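PDB 1NF2: phosphatase from Thermotoga maritima, which probably works as a magnesium-dependent phosphatase of the haloacid dehalogenase (HAD) family. Local coordinates for residues V37-L49 against F60-L72. Sequence-based numbering, arbitrary orientation.
Sequences VVFASGRMLVSTL and FPTIAYNGAIVYL. With SO4 (sulfate ion), chain D.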
ATOM      1  N   VAL A  37      11.862 -11.297  -4.974  1.00 21.48           N
ATOM      2  CA  VAL A  37      10.987 -11.017  -3.850  1.00 21.56           C
ATOM      3  C   VAL A  37      10.320  -9.652  -4.057  1.00 21.82           C
ATOM      4  O   VAL A  37      10.989  -8.679  -4.412  1.00 22.29           O
ATOM      5  CB  VAL A  37      11.782 -11.031  -2.529  1.00 27.28           C
ATOM      6  CG1 VAL A  37      10.895 -10.611  -1.371  1.00 29.30           C
ATOM      7  CG2 VAL A  37      12.327 -12.434  -2.287  1.00 29.34           C
ATOM      8  N   VAL A  38       9.004  -9.589  -3.841  1.00 23.33           N
ATOM      9  CA  VAL A  38       8.233  -8.350  -4.016  1.00 22.40           C
ATOM     10  C   VAL A  38       7.402  -7.976  -2.782  1.00 22.18           C
ATOM     11  O   VAL A  38       6.695  -8.806  -2.220  1.00 23.10           O
ATOM     12  CB  VAL A  38       7.262  -8.466  -5.225  1.00 25.60           C
ATOM     13  CG1 VAL A  38       6.490  -7.158  -5.427  1.00 21.34           C
ATOM     14  CG2 VAL A  38       8.039  -8.817  -6.485  1.00 23.62           C
ATOM     15  N   PHE A  39       7.500  -6.721  -2.361  1.00 21.81           N
ATOM     16  CA  PHE A  39       6.742  -6.227  -1.219  1.00 22.17           C
ATOM     17  C   PHE A  39       5.638  -5.304  -1.743  1.00 23.12           C
ATOM     18  O   PHE A  39       5.901  -4.398  -2.535  1.00 22.45           O
ATOM     19  CB  PHE A  39       7.659  -5.459  -0.262  1.00 27.83           C
ATOM     20  CG  PHE A  39       8.694  -6.323   0.413  1.00 31.71           C
ATOM     21  CD1 PHE A  39       9.826  -6.746  -0.270  1.00 34.27           C
ATOM     22  CD2 PHE A  39       8.517  -6.741   1.724  1.00 33.40           C
ATOM     23  CE1 PHE A  39      10.767  -7.574   0.348  1.00 36.66           C
ATOM     24  CE2 PHE A  39       9.452  -7.568   2.349  1.00 34.85           C
ATOM     25  CZ  PHE A  39      10.575  -7.985   1.662  1.00 33.99           C
ATOM     26  N   ALA A  40       4.407  -5.536  -1.305  1.00 30.82           N
ATOM     27  CA  ALA A  40       3.276  -4.730  -1.751  1.00 31.64           C
ATOM     28  C   ALA A  40       2.518  -4.192  -0.550  1.00 30.94           C
ATOM     29  O   ALA A  40       1.916  -4.950   0.204  1.00 35.03           O
ATOM     30  CB  ALA A  40       2.356  -5.570  -2.626  1.00 24.76           C
ATOM     31  N   SER A  41       2.527  -2.877  -0.387  1.00 21.23           N
ATOM     32  CA  SER A  41       1.871  -2.259   0.755  1.00 19.67           C
ATOM     33  C   SER A  41       1.002  -1.051   0.420  1.00 19.63           C
ATOM     34  O   SER A  41       1.094  -0.482  -0.671  1.00 16.29           O
ATOM     35  CB  SER A  41       2.932  -1.826   1.768  1.00 23.22           C
ATOM     36  OG  SER A  41       2.338  -1.228   2.903  1.00 24.36           O
ATOM     37  N   GLY A  42       0.165  -0.664   1.381  1.00 19.70           N
ATOM     38  CA  GLY A  42      -0.681   0.500   1.207  1.00 20.77           C
ATOM     39  C   GLY A  42       0.045   1.708   1.776  1.00 22.48           C
ATOM     40  O   GLY A  42      -0.378   2.850   1.591  1.00 23.93           O
ATOM     41  N   ARG A  43       1.160   1.450   2.460  1.00 24.69           N
ATOM     42  CA  ARG A  43       1.967   2.501   3.081  1.00 25.87           C
ATOM     43  C   ARG A  43       2.776   3.291   2.049  1.00 24.47           C
ATOM     44  O   ARG A  43       2.852   2.905   0.883  1.00 24.08           O
ATOM     45  CB  ARG A  43       2.911   1.885   4.129  1.00 26.47           C
ATOM     46  CG  ARG A  43       2.216   0.906   5.079  1.00 30.17           C
ATOM     47  CD  ARG A  43       3.163   0.321   6.128  1.00 32.77           C
ATOM     48  NE  ARG A  43       3.250   1.168   7.310  1.00 38.99           N
ATOM     49  CZ  ARG A  43       2.552   0.980   8.427  1.00 40.25           C
ATOM     50  NH1 ARG A  43       1.709  -0.036   8.530  1.00 40.73           N
ATOM     51  NH2 ARG A  43       2.690   1.822   9.441  1.00 42.48           N
ATOM     52  N   MET A  44       3.362   4.405   2.489  1.00 21.36           N
ATOM     53  CA  MET A  44       4.175   5.262   1.627  1.00 22.01           C
ATOM     54  C   MET A  44       5.354   4.457   1.061  1.00 23.20           C
ATOM     55  O   MET A  44       5.702   3.406   1.594  1.00 24.64           O
ATOM     56  CB  MET A  44       4.712   6.467   2.426  1.00 19.88           C
ATOM     57  CG  MET A  44       3.651   7.400   3.028  1.00 17.06           C
ATOM     58  SD  MET A  44       4.338   8.744   4.067  1.00 15.11           S
ATOM     59  CE  MET A  44       5.227   9.555   2.900  1.00 12.12           C
ATOM     60  N   LEU A  45       5.971   4.948  -0.011  1.00 22.80           N
ATOM     61  CA  LEU A  45       7.102   4.244  -0.613  1.00 24.20           C
ATOM     62  C   LEU A  45       8.285   4.220   0.353  1.00 25.45           C
ATOM     63  O   LEU A  45       8.923   3.184   0.545  1.00 24.43           O
ATOM     64  CB  LEU A  45       7.530   4.927  -1.913  1.00 30.56           C
ATOM     65  CG  LEU A  45       8.300   4.162  -3.004  1.00 32.23           C
ATOM     66  CD1 LEU A  45       9.438   5.039  -3.496  1.00 31.49           C
ATOM     67  CD2 LEU A  45       8.831   2.834  -2.506  1.00 30.42           C
ATOM     68  N   VAL A  46       8.582   5.369   0.952  1.00 32.16           N
ATOM     69  CA  VAL A  46       9.689   5.467   1.893  1.00 33.32           C
ATOM     70  C   VAL A  46       9.510   4.542   3.086  1.00 33.28           C
ATOM     71  O   VAL A  46      10.466   3.903   3.526  1.00 34.61           O
ATOM     72  CB  VAL A  46       9.878   6.910   2.418  1.00 32.76           C
ATOM     73  CG1 VAL A  46      10.572   7.744   1.374  1.00 35.58           C
ATOM     74  CG2 VAL A  46       8.533   7.519   2.784  1.00 32.20           C
ATOM     75  N   SER A  47       8.290   4.471   3.610  1.00 29.68           N
ATOM     76  CA  SER A  47       8.017   3.610   4.752  1.00 29.62           C
ATOM     77  C   SER A  47       8.273   2.154   4.385  1.00 30.61           C
ATOM     78  O   SER A  47       8.812   1.382   5.185  1.00 32.40           O
ATOM     79  CB  SER A  47       6.563   3.765   5.207  1.00 28.85           C
ATOM     80  OG  SER A  47       6.273   5.110   5.553  1.00 30.93           O
ATOM     81  N   THR A  48       7.889   1.788   3.168  1.00 22.80           N
ATOM     82  CA  THR A  48       8.054   0.425   2.698  1.00 21.82           C
ATOM     83  C   THR A  48       9.523   0.093   2.445  1.00 22.06           C
ATOM     84  O   THR A  48      10.002  -0.960   2.857  1.00 20.83           O
ATOM     85  CB  THR A  48       7.218   0.191   1.412  1.00 23.96           C
ATOM     86  OG1 THR A  48       5.858   0.586   1.656  1.00 21.39           O
ATOM     87  CG2 THR A  48       7.250  -1.285   0.999  1.00 18.94           C
ATOM     88  N   LEU A  49      10.244   0.991   1.784  1.00 25.52           N
ATOM     89  CA  LEU A  49      11.655   0.749   1.511  1.00 27.63           C
ATOM     90  C   LEU A  49      12.454   0.703   2.813  1.00 28.64           C
ATOM     91  O   LEU A  49      13.483   0.031   2.893  1.00 28.67           O
ATOM     92  CB  LEU A  49      12.227   1.840   0.595  1.00 22.92           C
ATOM     93  CG  LEU A  49      11.573   2.012  -0.783  1.00 23.18           C
ATOM     94  CD1 LEU A  49      12.288   3.108  -1.544  1.00 21.43           C
ATOM     95  CD2 LEU A  49      11.621   0.710  -1.557  1.00 22.63           C
ATOM     96  N   PHE A  60      13.893  -4.009  -2.775  1.00 34.94           N
ATOM     97  CA  PHE A  60      13.378  -5.001  -3.712  1.00 31.86           C
ATOM     98  C   PHE A  60      12.309  -4.358  -4.582  1.00 30.67           C
ATOM     99  O   PHE A  60      11.903  -3.216  -4.339  1.00 29.33           O
ATOM    100  CB  PHE A  60      12.709  -6.148  -2.942  1.00 35.30           C
ATOM    101  CG  PHE A  60      13.614  -6.859  -1.978  1.00 35.69           C
ATOM    102  CD1 PHE A  60      14.217  -8.061  -2.330  1.00 36.32           C
ATOM    103  CD2 PHE A  60      13.855  -6.333  -0.717  1.00 36.74           C
ATOM    104  CE1 PHE A  60      15.048  -8.732  -1.435  1.00 38.81           C
ATOM    105  CE2 PHE A  60      14.685  -6.995   0.185  1.00 38.52           C
ATOM    106  CZ  PHE A  60      15.280  -8.196  -0.174  1.00 37.64           C
ATOM    107  N   PRO A  61      11.862  -5.071  -5.634  1.00 24.97           N
ATOM    108  CA  PRO A  61      10.815  -4.496  -6.477  1.00 23.54           C
ATOM    109  C   PRO A  61       9.702  -4.217  -5.459  1.00 23.59           C
ATOM    110  O   PRO A  61       9.396  -5.070  -4.624  1.00 21.42           O
ATOM    111  CB  PRO A  61      10.482  -5.645  -7.426  1.00 20.12           C
ATOM    112  CG  PRO A  61      11.841  -6.274  -7.644  1.00 17.95           C
ATOM    113  CD  PRO A  61      12.422  -6.295  -6.239  1.00 19.29           C
ATOM    114  N   THR A  62       9.112  -3.032  -5.508  1.00 24.47           N
ATOM    115  CA  THR A  62       8.103  -2.685  -4.526  1.00 24.93           C
ATOM    116  C   THR A  62       6.816  -2.039  -5.047  1.00 25.03           C
ATOM    117  O   THR A  62       6.840  -1.222  -5.972  1.00 24.71           O
ATOM    118  CB  THR A  62       8.740  -1.754  -3.458  1.00 24.69           C
ATOM    119  OG1 THR A  62       9.789  -2.462  -2.781  1.00 26.06           O
ATOM    120  CG2 THR A  62       7.707  -1.279  -2.443  1.00 24.30           C
ATOM    121  N   ILE A  63       5.696  -2.429  -4.443  1.00 24.94           N
ATOM    122  CA  ILE A  63       4.392  -1.868  -4.771  1.00 24.96           C
ATOM    123  C   ILE A  63       3.987  -1.113  -3.505  1.00 25.06           C
ATOM    124  O   ILE A  63       3.870  -1.703  -2.429  1.00 25.85           O
ATOM    125  CB  ILE A  63       3.344  -2.968  -5.094  1.00 23.85           C
ATOM    126  CG1 ILE A  63       3.754  -3.723  -6.367  1.00 22.92           C
ATOM    127  CG2 ILE A  63       1.961  -2.337  -5.301  1.00 21.16           C
ATOM    128  CD1 ILE A  63       2.806  -4.832  -6.757  1.00 23.89           C
ATOM    129  N   ALA A  64       3.807   0.198  -3.643  1.00 18.32           N
ATOM    130  CA  ALA A  64       3.451   1.075  -2.533  1.00 17.51           C
ATOM    131  C   ALA A  64       2.146   1.843  -2.802  1.00 17.80           C
ATOM    132  O   ALA A  64       1.604   1.784  -3.905  1.00 14.62           O
ATOM    133  CB  ALA A  64       4.598   2.056  -2.282  1.00 10.71           C
ATOM    134  N   TYR A  65       1.646   2.556  -1.790  1.00 22.04           N
ATOM    135  CA  TYR A  65       0.404   3.323  -1.930  1.00 23.28           C
ATOM    136  C   TYR A  65      -0.707   2.477  -2.541  1.00 24.59           C
ATOM    137  O   TYR A  65      -1.499   2.965  -3.351  1.00 23.15           O
ATOM    138  CB  TYR A  65       0.630   4.561  -2.806  1.00 21.97           C
ATOM    139  CG  TYR A  65       1.441   5.653  -2.141  1.00 21.78           C
ATOM    140  CD1 TYR A  65       0.872   6.487  -1.180  1.00 22.03           C
ATOM    141  CD2 TYR A  65       2.776   5.855  -2.479  1.00 20.90           C
ATOM    142  CE1 TYR A  65       1.620   7.507  -0.572  1.00 23.37           C
ATOM    143  CE2 TYR A  65       3.528   6.861  -1.881  1.00 21.29           C
ATOM    144  CZ  TYR A  65       2.946   7.685  -0.932  1.00 22.16           C
ATOM    145  OH  TYR A  65       3.693   8.690  -0.360  1.00 22.72           O
ATOM    146  N   ASN A  66      -0.744   1.203  -2.162  1.00 19.61           N
ATOM    147  CA  ASN A  66      -1.769   0.280  -2.643  1.00 19.97           C
ATOM    148  C   ASN A  66      -1.900   0.201  -4.170  1.00 19.56           C
ATOM    149  O   ASN A  66      -3.006   0.087  -4.709  1.00 19.67           O
ATOM    150  CB  ASN A  66      -3.120   0.653  -2.018  1.00 26.04           C
ATOM    151  CG  ASN A  66      -4.180  -0.404  -2.251  1.00 29.73           C
ATOM    152  OD1 ASN A  66      -3.918  -1.591  -2.092  1.00 31.44           O
ATOM    153  ND2 ASN A  66      -5.387   0.024  -2.622  1.00 31.98           N
ATOM    154  N   GLY A  67      -0.773   0.263  -4.871  1.00 19.80           N
ATOM    155  CA  GLY A  67      -0.818   0.158  -6.320  1.00 19.69           C
ATOM    156  C   GLY A  67      -0.466   1.380  -7.148  1.00 19.49           C
ATOM    157  O   GLY A  67      -0.227   1.246  -8.355  1.00 19.31           O
ATOM    158  N   ALA A  68      -0.421   2.558  -6.523  1.00 27.99           N
ATOM    159  CA  ALA A  68      -0.114   3.793  -7.243  1.00 29.68           C
ATOM    160  C   ALA A  68       1.361   3.885  -7.616  1.00 32.09           C
ATOM    161  O   ALA A  68       1.720   4.510  -8.617  1.00 32.33           O
ATOM    162  CB  ALA A  68      -0.526   5.012  -6.410  1.00 13.65           C
ATOM    163  N   ILE A  69       2.221   3.271  -6.811  1.00 20.77           N
ATOM    164  CA  ILE A  69       3.645   3.289  -7.103  1.00 21.26           C
ATOM    165  C   ILE A  69       4.259   1.907  -7.275  1.00 22.13           C
ATOM    166  O   ILE A  69       3.998   0.994  -6.487  1.00 22.96           O
ATOM    167  CB  ILE A  69       4.426   4.042  -6.007  1.00 27.86           C
ATOM    168  CG1 ILE A  69       4.130   5.544  -6.125  1.00 30.77           C
ATOM    169  CG2 ILE A  69       5.922   3.777  -6.129  1.00 25.98           C
ATOM    170  CD1 ILE A  69       4.994   6.423  -5.258  1.00 34.05           C
ATOM    171  N   VAL A  70       5.055   1.760  -8.332  1.00 23.89           N
ATOM    172  CA  VAL A  70       5.778   0.521  -8.598  1.00 23.10           C
ATOM    173  C   VAL A  70       7.239   0.950  -8.677  1.00 24.58           C
ATOM    174  O   VAL A  70       7.606   1.800  -9.489  1.00 24.39           O
ATOM    175  CB  VAL A  70       5.357  -0.147  -9.929  1.00 21.48           C
ATOM    176  CG1 VAL A  70       6.220  -1.381 -10.192  1.00 21.29           C
ATOM    177  CG2 VAL A  70       3.895  -0.558  -9.864  1.00 19.04           C
ATOM    178  N   TYR A  71       8.064   0.372  -7.813  1.00 24.55           N
ATOM    179  CA  TYR A  71       9.477   0.709  -7.754  1.00 24.73           C
ATOM    180  C   TYR A  71      10.403  -0.482  -7.993  1.00 26.48           C
ATOM    181  O   TYR A  71      10.130  -1.595  -7.543  1.00 26.28           O
ATOM    182  CB  TYR A  71       9.758   1.343  -6.389  1.00 24.13           C
ATOM    183  CG  TYR A  71      11.196   1.291  -5.915  1.00 26.93           C
ATOM    184  CD1 TYR A  71      11.760   0.098  -5.442  1.00 28.22           C
ATOM    185  CD2 TYR A  71      11.988   2.441  -5.908  1.00 26.19           C
ATOM    186  CE1 TYR A  71      13.071   0.051  -4.972  1.00 27.19           C
ATOM    187  CE2 TYR A  71      13.302   2.408  -5.435  1.00 29.23           C
ATOM    188  CZ  TYR A  71      13.836   1.209  -4.969  1.00 29.78           C
ATOM    189  OH  TYR A  71      15.128   1.179  -4.495  1.00 30.51           O
ATOM    190  N   LEU A  72      11.493  -0.235  -8.715  1.00 31.02           N
ATOM    191  CA  LEU A  72      12.510  -1.251  -9.001  1.00 32.39           C
ATOM    192  C   LEU A  72      13.827  -0.734  -8.438  1.00 34.73           C
ATOM    193  O   LEU A  72      14.209   0.411  -8.688  1.00 34.11           O
ATOM    194  CB  LEU A  72      12.670  -1.492 -10.512  1.00 23.48           C
ATOM    195  CG  LEU A  72      11.557  -2.282 -11.202  1.00 22.91           C
ATOM    196  CD1 LEU A  72      11.924  -2.542 -12.659  1.00 22.83           C
ATOM    197  CD2 LEU A  72      11.350  -3.596 -10.474  1.00 24.09           C
TER
HETATM  198  S   SO4 D 280      -2.537  -2.653   3.398  0.77 23.35           S
HETATM  199  O1  SO4 D 280      -1.117  -2.781   3.072  0.91 24.16           O
HETATM  200  O2  SO4 D 280      -2.885  -1.230   3.442  1.00 26.41           O
HETATM  201  O3  SO4 D 280      -3.313  -3.350   2.361  0.97 26.03           O
HETATM  202  O4  SO4 D 280      -2.831  -3.230   4.714  0.88 23.68           O
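Two first torsions place the groups of Leu49 and Tyr71 that touch: with CG of Leu49 anti to its carbonyl carbon (chi1 -59°) and CG of Tyr71 anti to the backbone N (chi1 158°), Leu49 CD2 rests over one face of the Tyr71 ring, 4.0 Å from its centroid. Deeper in, methyl CG2 of Thr48 presses on Thr62 CG2 at 3.5 Å, a tight contact, while Thr62 OG1 and Glu52 share a hydrogen bond. Leu45 packs CB against Ala64 CB and CG against Ile69 CG2. At the far end Met44 CA sits over a face of the Tyr65 ring, whose OH is hydrogen-bonded to Asp108. Phe39 CE1 lies over one face of the Phe60 ring, 3.5 Å from CD2, the planes at 47°. Beneath the helix, Ile63 N gives Phe39 O a nearly straight 2.7 Å bond, and Ile63 O accepts from Ser41 N. Further along, Ser41 O accepts from Asn66 N and Arg43 O from Tyr65 N (3.0 Å). Ser41 OG accepts from Arg43 N in an ST turn, Gly42 N hydrogen-bonds a sulfate, probably from the crystallisation liquor, that Lys191 also holds, and Arg43 NH1 salt-bridges the magnesium ligand Asp10. Parallel strands 36-40 and 62-64 with helix 45-55 form a beta-alpha-beta unit of the Rossmann-like HAD core, strand 69-72 pairing antiparallel beside it and turn Ser41-Arg43 bordering the metal site.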